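Pgp2 (Campylobacter jejuni subsp. jejuni, PDB 6XJ6) probably acts as an L,D-carboxypeptidase that trims peptidoglycan and helps set helical cell shape, with an accessory NTF2-like domain that binds peptidoglycan. Local coordinates at residues 185-190 with 229-234. Residues are numbered along the deposited sequence; the frame is centred on the assembly and turned at random.
Sequences LAWTNS and KKIKFS
The indole of W187 carries the extended side chain of K229 over one face and meets I231 at its edge, where the end of helix 170-188 faces the chain leading into strand 232-240 of the NTF2-like domain. Two measurements define the facial contact. K229 CD stands 3.6 Å from the centroid of the six-membered ring in a CH-pi contact. K229 NZ lies over the five-membered ring, 4.0 Å from its centroid, a cation-pi geometry. The lysine thus runs along the face from the benzene part to the pyrrole part, its chain fully extended beyond CG. At the rim, near the ring plane, I231 CG2 approaches W187 CZ3 to 3.5 Å. With CG anti to the backbone N (chi1 176°), the indole is laid against the lysine chain, its CZ3 corner at I231.

The same CG2 methyl packs against T188 OG1 at 3.2 Å, a hydroxyl already bonded to the carbonyl of K184 one turn earlier. F223 offers K229 a second aromatic partner. The helix, which runs to T188, ends in a Schellman motif at S190, evidenced by positive phi there and two bonds back into the last turn, one of them S190 N to W187 O at 3.1 Å. W187 O accepts from both S190 N and K229 NZ, and the lysine's charge probably complements the partial negative charge of the helix C-terminus. K229 NZ reaches W187 O at 2.8 Å, with a C=O...N angle of 156° and a tilt of 21° from the carbonyl plane.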
ATOM      1  N   LEU A 185     -12.357  -8.803  16.239  1.00 21.46           N
ATOM      2  CA  LEU A 185     -13.195  -9.391  17.277  1.00 22.01           C
ATOM      3  C   LEU A 185     -14.672  -9.204  16.956  1.00 23.91           C
ATOM      4  O   LEU A 185     -15.488 -10.102  17.199  1.00 25.18           O
ATOM      5  CB  LEU A 185     -12.863  -8.765  18.632  1.00 23.90           C
ATOM      6  CG  LEU A 185     -13.665  -9.315  19.817  1.00 27.30           C
ATOM      7  CD1 LEU A 185     -13.365 -10.793  20.020  1.00 29.26           C
ATOM      8  CD2 LEU A 185     -13.365  -8.540  21.084  1.00 29.26           C
ATOM      9  N   ALA A 186     -15.034  -8.039  16.421  1.00 23.99           N
ATOM     10  CA  ALA A 186     -16.425  -7.796  16.054  1.00 21.99           C
ATOM     11  C   ALA A 186     -16.889  -8.783  14.990  1.00 22.79           C
ATOM     12  O   ALA A 186     -17.993  -9.335  15.080  1.00 26.22           O
ATOM     13  CB  ALA A 186     -16.585  -6.360  15.559  1.00 23.24           C
ATOM     14  N   TRP A 187     -16.059  -9.019  13.970  1.00 23.14           N
ATOM     15  CA  TRP A 187     -16.409 -10.005  12.953  1.00 25.45           C
ATOM     16  C   TRP A 187     -16.505 -11.399  13.553  1.00 25.32           C
ATOM     17  O   TRP A 187     -17.433 -12.156  13.240  1.00 27.18           O
ATOM     18  CB  TRP A 187     -15.375  -9.984  11.827  1.00 30.23           C
ATOM     19  CG  TRP A 187     -15.609 -11.043  10.795  1.00 36.55           C
ATOM     20  CD1 TRP A 187     -16.377 -10.937   9.670  1.00 39.82           C
ATOM     21  CD2 TRP A 187     -15.079 -12.375  10.792  1.00 42.89           C
ATOM     22  NE1 TRP A 187     -16.355 -12.117   8.967  1.00 42.83           N
ATOM     23  CE2 TRP A 187     -15.565 -13.017   9.633  1.00 44.37           C
ATOM     24  CE3 TRP A 187     -14.239 -13.088  11.656  1.00 46.72           C
ATOM     25  CZ2 TRP A 187     -15.240 -14.334   9.316  1.00 48.00           C
ATOM     26  CZ3 TRP A 187     -13.916 -14.398  11.338  1.00 49.47           C
ATOM     27  CH2 TRP A 187     -14.416 -15.007  10.177  1.00 49.60           C
ATOM     28  N   THR A 188     -15.548 -11.757  14.411  1.00 25.86           N
ATOM     29  CA  THR A 188     -15.562 -13.070  15.044  1.00 25.89           C
ATOM     30  C   THR A 188     -16.851 -13.290  15.820  1.00 28.13           C
ATOM     31  O   THR A 188     -17.423 -14.387  15.798  1.00 29.73           O
ATOM     32  CB  THR A 188     -14.358 -13.199  15.985  1.00 28.41           C
ATOM     33  OG1 THR A 188     -13.139 -13.099  15.238  1.00 28.54           O
ATOM     34  CG2 THR A 188     -14.381 -14.539  16.718  1.00 31.35           C
ATOM     35  N   ASN A 189     -17.314 -12.262  16.525  1.00 32.94           N
ATOM     36  CA  ASN A 189     -18.491 -12.367  17.373  1.00 32.47           C
ATOM     37  C   ASN A 189     -19.777 -11.998  16.647  1.00 29.43           C
ATOM     38  O   ASN A 189     -20.835 -11.956  17.281  1.00 38.52           O
ATOM     39  CB  ASN A 189     -18.327 -11.484  18.614  1.00 39.39           C
ATOM     40  CG  ASN A 189     -17.274 -12.008  19.567  1.00 49.33           C
ATOM     41  OD1 ASN A 189     -16.915 -13.185  19.531  1.00 47.93           O
ATOM     42  ND2 ASN A 189     -16.780 -11.136  20.438  1.00 55.14           N
ATOM     43  N   SER A 190     -19.715 -11.739  15.340  1.00 27.80           N
ATOM     44  CA  SER A 190     -20.902 -11.350  14.576  1.00 28.57           C
ATOM     45  C   SER A 190     -21.567 -10.121  15.193  1.00 33.10           C
ATOM     46  O   SER A 190     -22.794 -10.001  15.226  1.00 33.38           O
ATOM     47  CB  SER A 190     -21.884 -12.514  14.439  1.00 42.34           C
ATOM     48  OG  SER A 190     -21.298 -13.584  13.714  1.00 39.42           O
ATOM     49  N   LYS A 229     -16.733 -18.679  14.979  1.00 50.33           N
ATOM     50  CA  LYS A 229     -15.627 -18.444  14.066  1.00 44.23           C
ATOM     51  C   LYS A 229     -14.313 -18.446  14.835  1.00 66.71           C
ATOM     52  O   LYS A 229     -14.252 -18.030  15.996  1.00 61.97           O
ATOM     53  CB  LYS A 229     -15.786 -17.087  13.367  1.00 42.41           C
ATOM     54  CG  LYS A 229     -17.197 -16.817  12.852  1.00 49.73           C
ATOM     55  CD  LYS A 229     -17.349 -15.394  12.327  1.00 53.46           C
ATOM     56  CE  LYS A 229     -18.801 -15.087  11.984  1.00 53.89           C
ATOM     57  NZ  LYS A 229     -18.998 -13.679  11.533  1.00 44.55           N
ATOM     58  N   LYS A 230     -13.260 -18.923  14.173  1.00 42.95           N
ATOM     59  CA  LYS A 230     -11.902 -18.884  14.705  1.00 44.29           C
ATOM     60  C   LYS A 230     -10.994 -18.360  13.606  1.00 46.11           C
ATOM     61  O   LYS A 230     -10.870 -18.987  12.549  1.00 47.21           O
ATOM     62  CB  LYS A 230     -11.445 -20.272  15.156  1.00 49.23           C
ATOM     63  N   ILE A 231     -10.360 -17.218  13.851  1.00 38.81           N
ATOM     64  CA  ILE A 231      -9.610 -16.513  12.820  1.00 34.09           C
ATOM     65  C   ILE A 231      -8.315 -15.984  13.421  1.00 42.27           C
ATOM     66  O   ILE A 231      -8.299 -15.495  14.554  1.00 36.24           O
ATOM     67  CB  ILE A 231     -10.461 -15.375  12.217  1.00 46.03           C
ATOM     68  CG1 ILE A 231      -9.662 -14.585  11.183  1.00 32.05           C
ATOM     69  CG2 ILE A 231     -10.986 -14.460  13.320  1.00 56.84           C
ATOM     70  CD1 ILE A 231     -10.520 -13.654  10.347  1.00 50.55           C
ATOM     71  N   LYS A 232      -7.225 -16.092  12.660  1.00 31.57           N
ATOM     72  CA  LYS A 232      -5.921 -15.588  13.069  1.00 30.46           C
ATOM     73  C   LYS A 232      -5.340 -14.700  11.980  1.00 27.69           C
ATOM     74  O   LYS A 232      -5.427 -15.025  10.791  1.00 28.27           O
ATOM     75  CB  LYS A 232      -4.951 -16.743  13.340  1.00 33.43           C
ATOM     76  CG  LYS A 232      -5.069 -17.331  14.736  1.00 41.20           C
ATOM     77  CD  LYS A 232      -4.208 -18.577  14.885  1.00 57.28           C
ATOM     78  CE  LYS A 232      -4.988 -19.840  14.551  1.00 60.68           C
ATOM     79  NZ  LYS A 232      -4.134 -20.878  13.910  1.00 72.78           N
ATOM     80  N   PHE A 233      -4.751 -13.578  12.391  1.00 25.58           N
ATOM     81  CA  PHE A 233      -4.034 -12.687  11.492  1.00 23.98           C
ATOM     82  C   PHE A 233      -2.538 -12.902  11.671  1.00 25.89           C
ATOM     83  O   PHE A 233      -2.055 -13.085  12.795  1.00 29.04           O
ATOM     84  CB  PHE A 233      -4.347 -11.216  11.779  1.00 22.39           C
ATOM     85  CG  PHE A 233      -5.754 -10.796  11.458  1.00 21.37           C
ATOM     86  CD1 PHE A 233      -6.651 -11.657  10.845  1.00 22.44           C
ATOM     87  CD2 PHE A 233      -6.176  -9.510  11.769  1.00 24.26           C
ATOM     88  CE1 PHE A 233      -7.943 -11.239  10.547  1.00 25.81           C
ATOM     89  CE2 PHE A 233      -7.462  -9.093  11.479  1.00 22.95           C
ATOM     90  CZ  PHE A 233      -8.346  -9.956  10.874  1.00 23.82           C
ATOM     91  N   SER A 234      -1.805 -12.885  10.561  1.00 23.39           N
ATOM     92  CA  SER A 234      -0.356 -12.990  10.620  1.00 23.97           C
ATOM     93  C   SER A 234       0.250 -12.169   9.492  1.00 22.24           C
ATOM     94  O   SER A 234      -0.449 -11.689   8.597  1.00 21.23           O
ATOM     95  CB  SER A 234       0.109 -14.449  10.562  1.00 39.35           C
ATOM     96  OG  SER A 234      -0.213 -15.047   9.326  1.00 35.48           O
TER